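Local coordinates for C24 protein (Bizionia argentinensis JUB59, PDB 6OV6) that is of unknown function but probably forms the receptor-binding tip of a long tail fiber of a temperate bacteriophage, and binds manganese, at residues A[48-56]-A[65-73]; A[76-84]-A[94-102]. All coordinates share one frame; numbering follows the deposited sequence.

Contact 1 of 2, residues A[48-56]-A[65-73]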
loop_
_atom_site.group_PDB
_atom_site.type_symbol
_atom_site.label_atom_id
_atom_site.label_comp_id
_atom_site.label_asym_id
_atom_site.label_seq_id
_atom_site.Cartn_x
_atom_site.Cartn_y
_atom_site.Cartn_z
ATOM N N SER A 48 17.343 26.335 30.935
ATOM C CA SER A 48 16.989 25.867 32.274
ATOM C C SER A 48 16.160 26.967 32.933
ATOM O O SER A 48 16.708 27.857 33.591
ATOM C CB SER A 48 18.244 25.540 33.081
ATOM O OG SER A 48 17.975 24.484 33.988
ATOM N N GLY A 49 14.849 26.927 32.677
ATOM C CA GLY A 49 13.904 27.921 33.167
ATOM C C GLY A 49 14.072 29.246 32.450
ATOM O O GLY A 49 13.828 29.334 31.244
ATOM N N SER A 50 14.534 30.270 33.191
ATOM C CA SER A 50 14.801 31.626 32.705
ATOM C C SER A 50 16.293 31.802 32.281
ATOM O O SER A 50 16.663 32.855 31.769
ATOM C CB SER A 50 14.432 32.642 33.790
ATOM O OG SER A 50 15.324 32.542 34.893
ATOM N N THR A 51 17.114 30.751 32.515
ATOM C CA THR A 51 18.555 30.643 32.272
ATOM C C THR A 51 18.929 29.839 30.982
ATOM O O THR A 51 18.191 28.947 30.533
ATOM C CB THR A 51 19.178 30.054 33.565
ATOM O OG1 THR A 51 19.089 31.037 34.595
ATOM C CG2 THR A 51 20.630 29.594 33.426
ATOM N N THR A 52 20.081 30.202 30.387
ATOM C CA THR A 52 20.734 29.507 29.275
ATOM C C THR A 52 22.162 29.289 29.767
ATOM O O THR A 52 22.805 30.240 30.231
ATOM C CB THR A 52 20.700 30.307 27.963
ATOM O OG1 THR A 52 19.354 30.581 27.599
ATOM C CG2 THR A 52 21.391 29.571 26.804
ATOM N N THR A 53 22.651 28.043 29.698
ATOM C CA THR A 53 24.016 27.722 30.117
ATOM C C THR A 53 25.031 28.311 29.144
ATOM O O THR A 53 24.682 28.727 28.034
ATOM C CB THR A 53 24.208 26.190 30.211
ATOM O OG1 THR A 53 23.968 25.595 28.928
ATOM C CG2 THR A 53 23.310 25.539 31.281
ATOM N N ASP A 54 26.286 28.333 29.569
ATOM C CA ASP A 54 27.423 28.729 28.759
ATOM C C ASP A 54 27.591 27.671 27.663
ATOM O O ASP A 54 27.046 26.564 27.753
ATOM C CB ASP A 54 28.689 28.777 29.620
ATOM C CG ASP A 54 28.767 29.966 30.568
ATOM O OD1 ASP A 54 27.911 30.870 30.461
ATOM O OD2 ASP A 54 29.705 30.004 31.391
ATOM N N GLY A 55 28.310 28.023 26.619
ATOM C CA GLY A 55 28.524 27.077 25.544
ATOM C C GLY A 55 29.505 27.593 24.532
ATOM O O GLY A 55 30.425 28.358 24.866
ATOM N N VAL A 56 29.339 27.105 23.295
ATOM C CA VAL A 56 30.186 27.465 22.163
ATOM C C VAL A 56 29.270 27.633 20.961
ATOM O O VAL A 56 28.376 26.801 20.723
ATOM C CB VAL A 56 31.347 26.453 21.889
ATOM C CG1 VAL A 56 32.101 26.785 20.608
ATOM C CG2 VAL A 56 32.318 26.397 23.068
ATOM N N LYS A 65 33.338 31.169 22.377
ATOM C CA LYS A 65 32.821 30.780 23.682
ATOM C C LYS A 65 31.544 31.645 23.846
ATOM O O LYS A 65 31.527 32.814 23.430
ATOM C CB LYS A 65 33.806 31.140 24.813
ATOM C CG LYS A 65 35.015 30.214 24.899
ATOM C CD LYS A 65 36.170 30.834 25.689
ATOM C CE LYS A 65 37.468 30.079 25.485
ATOM N NZ LYS A 65 38.609 30.757 26.152
ATOM N N PHE A 66 30.485 31.045 24.390
ATOM C CA PHE A 66 29.223 31.707 24.656
ATOM C C PHE A 66 29.078 31.803 26.158
ATOM O O PHE A 66 29.214 30.786 26.865
ATOM C CB PHE A 66 28.024 30.948 24.046
ATOM C CG PHE A 66 26.689 31.598 24.345
ATOM C CD1 PHE A 66 26.207 32.630 23.550
ATOM C CD2 PHE A 66 25.922 31.189 25.435
ATOM C CE1 PHE A 66 24.973 33.239 23.826
ATOM C CE2 PHE A 66 24.674 31.783 25.699
ATOM C CZ PHE A 66 24.209 32.805 24.893
ATOM N N VAL A 67 28.789 33.018 26.641
ATOM C CA VAL A 67 28.562 33.255 28.072
ATOM C C VAL A 67 27.048 33.384 28.271
ATOM O O VAL A 67 26.425 34.314 27.760
ATOM C CB VAL A 67 29.360 34.473 28.630
ATOM C CG1 VAL A 67 28.972 34.774 30.095
ATOM C CG2 VAL A 67 30.863 34.234 28.517
ATOM N N GLY A 68 26.470 32.409 28.956
ATOM C CA GLY A 68 25.042 32.388 29.233
ATOM C C GLY A 68 24.645 33.269 30.399
ATOM O O GLY A 68 25.420 34.122 30.846
ATOM N N GLY A 69 23.437 33.041 30.881
ATOM C CA GLY A 69 22.808 33.771 31.978
ATOM C C GLY A 69 21.322 33.837 31.716
ATOM O O GLY A 69 20.776 32.913 31.101
ATOM N N GLN A 70 20.666 34.941 32.124
ATOM C CA GLN A 70 19.232 35.142 31.892
ATOM C C GLN A 70 18.952 35.241 30.390
ATOM O O GLN A 70 19.509 36.106 29.717
ATOM C CB GLN A 70 18.695 36.402 32.627
ATOM C CG GLN A 70 18.593 36.264 34.156
ATOM C CD GLN A 70 17.621 35.202 34.636
ATOM O OE1 GLN A 70 16.430 35.191 34.285
ATOM N NE2 GLN A 70 18.116 34.302 35.475
ATOM N N THR A 71 18.126 34.322 29.869
ATOM C CA THR A 71 17.761 34.269 28.443
ATOM C C THR A 71 17.179 35.585 27.992
ATOM O O THR A 71 16.277 36.119 28.644
ATOM C CB THR A 71 16.800 33.100 28.169
ATOM O OG1 THR A 71 17.323 31.928 28.777
ATOM C CG2 THR A 71 16.551 32.855 26.678
ATOM N N GLN A 72 17.731 36.116 26.889
ATOM C CA GLN A 72 17.328 37.351 26.226
ATOM C C GLN A 72 17.022 37.027 24.764
ATOM O O GLN A 72 17.334 35.928 24.301
ATOM C CB GLN A 72 18.431 38.421 26.319
ATOM C CG GLN A 72 18.570 39.091 27.681
ATOM C CD GLN A 72 19.554 40.248 27.637
ATOM O OE1 GLN A 72 19.493 41.138 26.773
ATOM N NE2 GLN A 72 20.477 40.264 28.577
ATOM N N SER A 73 16.400 37.965 24.046
ATOM C CA SER A 73 16.027 37.751 22.654
ATOM C C SER A 73 17.186 37.945 21.685
ATOM O O SER A 73 17.094 37.495 20.546
ATOM C CB SER A 73 14.837 38.622 22.258
ATOM O OG SER A 73 15.100 40.002 22.427
HETATM O O HOH W 1 15.031 30.673 29.302
#
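Thr-52 and Thr-71 bring their hydroxyls together across the strand pair, OG1 to OG1 at 2.7 Å, in a hydrogen bond that either could donate; the two side chains cross at about a right angle. Beside them the backbones are joined in both directions between Thr-52 and Gly-69, and Thr-71 N bonds to Ser-50 O. The tight part lies around Phe-66. With CG anti to the backbone N (chi1 178°), its ring lies along the 53-55 backbone and turns its edge to Thr-53 O, which lies in the ring plane 3.8 Å from CD2; this carbonyl is buried without a hydrogen-bond partner. Thr-52 CG2 approaches the ring obliquely, 4.1 Å from CE2. Trp-111 stacks on Phe-66 and Phe-102 meets it edge to face, while Cys-45 and Val-100 also touch it. Gly-55 and Phe-66 close this end with a reciprocal pair of backbone bonds. Between the two paired regions the Asp-54 carboxylate takes over from the main chain: OD1 receives Gly-68 N at 2.6 Å on its anti side. Gly-68 CA makes a CA-H...O contact with Thr-52 O at 3.3 Å. The solvent side is looser. Ser-50 OG donates to Gln-70 OE1 at 2.9 Å, reached because the glutamine chain bends at chi2 (-63°), and a water links Gly-49 O with Thr-71 OG1. Gly-49 belongs to the type II' turn 48-51 that leads into an antiparallel beta hairpin of strands 51-59 and 62-70, its pairing interrupted midway.

Contact 2 of 2, residues A[76-84]-A[94-102]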
loop_
_atom_site.group_PDB
_atom_site.type_symbol
_atom_site.label_atom_id
_atom_site.label_comp_id
_atom_site.label_asym_id
_atom_site.label_seq_id
_atom_site.Cartn_x
_atom_site.Cartn_y
_atom_site.Cartn_z
ATOM N N LYS A 76 25.282 39.125 21.143
ATOM C CA LYS A 76 26.273 39.889 20.401
ATOM C C LYS A 76 27.672 39.445 20.715
ATOM O O LYS A 76 27.899 38.846 21.762
ATOM C CB LYS A 76 26.049 41.422 20.465
ATOM C CG LYS A 76 26.905 42.216 21.419
ATOM C CD LYS A 76 26.379 43.630 21.628
ATOM C CE LYS A 76 26.584 44.543 20.454
ATOM N NZ LYS A 76 26.059 45.912 20.747
ATOM N N ILE A 77 28.605 39.729 19.799
ATOM C CA ILE A 77 30.010 39.465 20.039
ATOM C C ILE A 77 30.509 40.639 20.895
ATOM O O ILE A 77 30.410 41.777 20.455
ATOM C CB ILE A 77 30.804 39.338 18.697
ATOM C CG1 ILE A 77 30.335 38.077 17.880
ATOM C CG2 ILE A 77 32.335 39.340 18.957
ATOM C CD1 ILE A 77 30.604 38.171 16.359
ATOM N N LEU A 78 31.012 40.363 22.109
ATOM C CA LEU A 78 31.586 41.385 22.980
ATOM C C LEU A 78 33.099 41.261 22.993
ATOM O O LEU A 78 33.643 40.170 22.799
ATOM C CB LEU A 78 31.066 41.297 24.423
ATOM C CG LEU A 78 29.609 41.689 24.676
ATOM C CD1 LEU A 78 29.385 41.824 26.162
ATOM C CD2 LEU A 78 29.249 43.044 24.026
ATOM N N GLU A 79 33.760 42.403 23.172
ATOM C CA GLU A 79 35.201 42.496 23.290
ATOM C C GLU A 79 35.472 43.253 24.580
ATOM O O GLU A 79 35.230 44.468 24.664
ATOM C CB GLU A 79 35.833 43.192 22.081
ATOM C CG GLU A 79 37.339 43.054 22.107
ATOM C CD GLU A 79 38.105 43.571 20.908
ATOM O OE1 GLU A 79 37.580 44.439 20.177
ATOM O OE2 GLU A 79 39.276 43.160 20.752
ATOM N N THR A 80 35.891 42.499 25.601
ATOM C CA THR A 80 36.112 43.015 26.940
ATOM C C THR A 80 37.495 42.671 27.452
ATOM O O THR A 80 38.160 41.754 26.945
ATOM C CB THR A 80 35.014 42.552 27.914
ATOM O OG1 THR A 80 35.048 41.128 28.009
ATOM C CG2 THR A 80 33.624 43.026 27.505
ATOM N N SER A 81 37.931 43.428 28.454
ATOM C CA SER A 81 39.238 43.275 29.060
ATOM C C SER A 81 39.352 41.941 29.763
ATOM O O SER A 81 38.397 41.512 30.421
ATOM C CB SER A 81 39.512 44.422 30.031
ATOM O OG SER A 81 40.751 44.241 30.694
ATOM N N THR A 82 40.535 41.290 29.624
ATOM C CA THR A 82 40.851 40.010 30.276
ATOM C C THR A 82 40.846 40.171 31.803
ATOM O O THR A 82 40.578 39.200 32.517
ATOM C CB THR A 82 42.138 39.375 29.716
ATOM O OG1 THR A 82 43.182 40.351 29.666
ATOM C CG2 THR A 82 41.928 38.759 28.332
ATOM N N SER A 83 41.111 41.411 32.291
ATOM C CA SER A 83 41.038 41.788 33.703
ATOM C C SER A 83 39.541 42.050 33.963
ATOM O O SER A 83 38.972 43.025 33.444
ATOM C CB SER A 83 41.876 43.038 33.971
ATOM O OG SER A 83 41.853 43.402 35.342
ATOM N N LYS A 84 38.891 41.119 34.686
ATOM C CA LYS A 84 37.449 41.166 34.959
ATOM C C LYS A 84 37.042 42.008 36.195
ATOM O O LYS A 84 35.888 41.958 36.633
ATOM C CB LYS A 84 36.844 39.743 34.964
ATOM C CG LYS A 84 37.029 38.954 33.652
ATOM C CD LYS A 84 36.127 39.459 32.512
ATOM C CE LYS A 84 36.351 38.739 31.203
ATOM N NZ LYS A 84 36.398 39.685 30.053
ATOM N N VAL A 94 45.958 46.873 28.918
ATOM C CA VAL A 94 44.640 46.308 28.610
ATOM C C VAL A 94 44.703 45.353 27.402
ATOM O O VAL A 94 45.072 45.751 26.290
ATOM C CB VAL A 94 43.497 47.363 28.462
ATOM C CG1 VAL A 94 42.131 46.684 28.327
ATOM C CG2 VAL A 94 43.481 48.354 29.630
ATOM N N HIS A 95 44.316 44.093 27.650
ATOM C CA HIS A 95 44.241 43.017 26.662
ATOM C C HIS A 95 42.786 42.567 26.594
ATOM O O HIS A 95 42.139 42.410 27.628
ATOM C CB HIS A 95 45.173 41.861 27.043
ATOM C CG HIS A 95 46.607 42.291 27.163
ATOM N ND1 HIS A 95 47.384 42.543 26.037
ATOM C CD2 HIS A 95 47.347 42.538 28.272
ATOM C CE1 HIS A 95 48.570 42.913 26.496
ATOM N NE2 HIS A 95 48.594 42.936 27.835
ATOM N N PHE A 96 42.261 42.409 25.381
ATOM C CA PHE A 96 40.857 42.043 25.201
ATOM C C PHE A 96 40.645 40.601 24.773
ATOM O O PHE A 96 41.503 40.007 24.116
ATOM C CB PHE A 96 40.193 42.983 24.180
ATOM C CG PHE A 96 40.166 44.443 24.552
ATOM C CD1 PHE A 96 39.262 44.920 25.498
ATOM C CD2 PHE A 96 41.045 45.345 23.959
ATOM C CE1 PHE A 96 39.257 46.270 25.870
ATOM C CE2 PHE A 96 41.018 46.701 24.305
ATOM C CZ PHE A 96 40.119 47.155 25.256
ATOM N N GLU A 97 39.467 40.071 25.106
ATOM C CA GLU A 97 38.999 38.736 24.711
ATOM C C GLU A 97 37.643 38.911 24.027
ATOM O O GLU A 97 36.898 39.836 24.370
ATOM C CB GLU A 97 38.898 37.788 25.927
ATOM C CG GLU A 97 38.023 38.304 27.058
ATOM C CD GLU A 97 37.963 37.409 28.277
ATOM O OE1 GLU A 97 38.924 37.428 29.081
ATOM O OE2 GLU A 97 36.923 36.740 28.465
ATOM N N ARG A 98 37.358 38.071 23.030
ATOM C CA ARG A 98 36.116 38.116 22.277
ATOM C C ARG A 98 35.285 36.887 22.562
ATOM O O ARG A 98 35.810 35.786 22.619
ATOM C CB ARG A 98 36.390 38.293 20.772
ATOM C CG ARG A 98 36.815 39.727 20.453
ATOM C CD ARG A 98 37.459 39.892 19.097
ATOM N NE ARG A 98 36.471 39.790 18.024
ATOM C CZ ARG A 98 36.380 38.756 17.199
ATOM N NH1 ARG A 98 37.235 37.746 17.296
ATOM N NH2 ARG A 98 35.456 38.738 16.252
ATOM N N TYR A 99 33.997 37.083 22.786
ATOM C CA TYR A 99 33.065 36.004 23.111
ATOM C C TYR A 99 31.688 36.488 22.763
ATOM O O TYR A 99 31.504 37.655 22.409
ATOM C CB TYR A 99 33.147 35.612 24.632
ATOM C CG TYR A 99 32.868 36.769 25.571
ATOM C CD1 TYR A 99 31.600 36.963 26.115
ATOM C CD2 TYR A 99 33.858 37.707 25.868
ATOM C CE1 TYR A 99 31.325 38.053 26.940
ATOM C CE2 TYR A 99 33.589 38.811 26.680
ATOM C CZ TYR A 99 32.327 38.971 27.228
ATOM O OH TYR A 99 32.059 40.054 28.024
ATOM N N VAL A 100 30.718 35.593 22.825
ATOM C CA VAL A 100 29.326 35.929 22.542
ATOM C C VAL A 100 28.548 35.816 23.841
ATOM O O VAL A 100 28.812 34.913 24.636
ATOM C CB VAL A 100 28.768 35.023 21.412
ATOM C CG1 VAL A 100 27.263 35.209 21.193
ATOM C CG2 VAL A 100 29.519 35.300 20.116
ATOM N N THR A 101 27.597 36.744 24.048
ATOM C CA THR A 101 26.699 36.753 25.202
ATOM C C THR A 101 25.350 37.388 24.880
ATOM O O THR A 101 25.194 37.997 23.816
ATOM C CB THR A 101 27.387 37.296 26.482
ATOM O OG1 THR A 101 26.610 36.873 27.602
ATOM C CG2 THR A 101 27.536 38.806 26.496
ATOM N N PHE A 102 24.381 37.289 25.812
ATOM C CA PHE A 102 23.111 37.975 25.635
ATOM C C PHE A 102 23.395 39.460 25.760
ATOM O O PHE A 102 24.103 39.899 26.684
ATOM C CB PHE A 102 22.078 37.531 26.677
ATOM C CG PHE A 102 21.629 36.101 26.496
ATOM C CD1 PHE A 102 20.885 35.724 25.383
ATOM C CD2 PHE A 102 21.947 35.135 27.440
ATOM C CE1 PHE A 102 20.461 34.397 25.218
ATOM C CE2 PHE A 102 21.511 33.820 27.286
ATOM C CZ PHE A 102 20.767 33.459 26.175
#
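Thr-80 OG1 and Tyr-99 CG each sit between their own backbone N and carbonyl carbon (chi1 62° and 58°), which lays the tyrosine ring across the neighbouring strand and swings the threonine hydroxyl to its edge. There Thr-80 OG1 lies in the ring plane, 3.0 Å from Tyr-99 CE2, and hydrogen-bonds to Tyr-99 OH at 3.2 Å with the donor unsettled. Over one face of the same ring comes Leu-78 CB, a CH-pi contact 4.2 Å from the centroid, while Leu-78 CD1 reaches on to Thr-101 CG2 at 3.6 Å. Edge and face are thus both engaged by the partner strand. Towards the loop Lys-84, poorly ordered, folds back so that NZ donates to Ser-81 O and weakly to Thr-80 OG1, and forms a salt bridge with Glu-97 OE2 at 3.4 Å. On the face bearing Ile-77, Glu-79, Arg-98 and Val-100, Ile-77 CG1 packs on Val-100 CG2 at 3.7 Å, and the extended Glu-79 chain crosses that of Arg-98 at an oblique angle, near its CG. Glu-79 CG also reaches Phe-96 CB, at 3.5 Å. The Arg-98 guanidinium finds its carboxylate in Glu-62. Val-94 CG1 lies over the rim of one face of the Phe-96 ring. Paired backbone bonds join Lys-76 with Thr-101, Leu-78 with Tyr-99 and Thr-80 with Glu-97. Beyond them His-95 O accepts Thr-82 N at 2.8 Å and, from above the carbonyl plane, Thr-82 OG1. Ser-81 OG accepts from Ser-83 N, an ST turn where strand 74-81 gives way to loop. The whole is a regular antiparallel hairpin at the surface, remote from the manganese site; part of its long connecting loop, 89-93, is not modelled, probably because it is flexible.

Contact 1 closes before contact 2 opens, and the two hairpins follow one another along the chain, with centres about 16 Å apart. They belong to one mixed sheet: strand 62-70 of contact 1 runs parallel to strand 96-102 of contact 2. At that seam Val-67 N probably bonds to Val-100 O and Val-67 O to Thr-101 OG1, while Gln-70 O packs on Phe-102. The order across the sheet is therefore 51-59, 62-70, 96-102, 74-81. Both contacts thus build one continuous sheet, away from His-252 and His-254, which bind manganese; contact 1 also touches a second subunit of the three-chain assembly, Val-56 on its Ala-31 and Lys-65 on its Val-28.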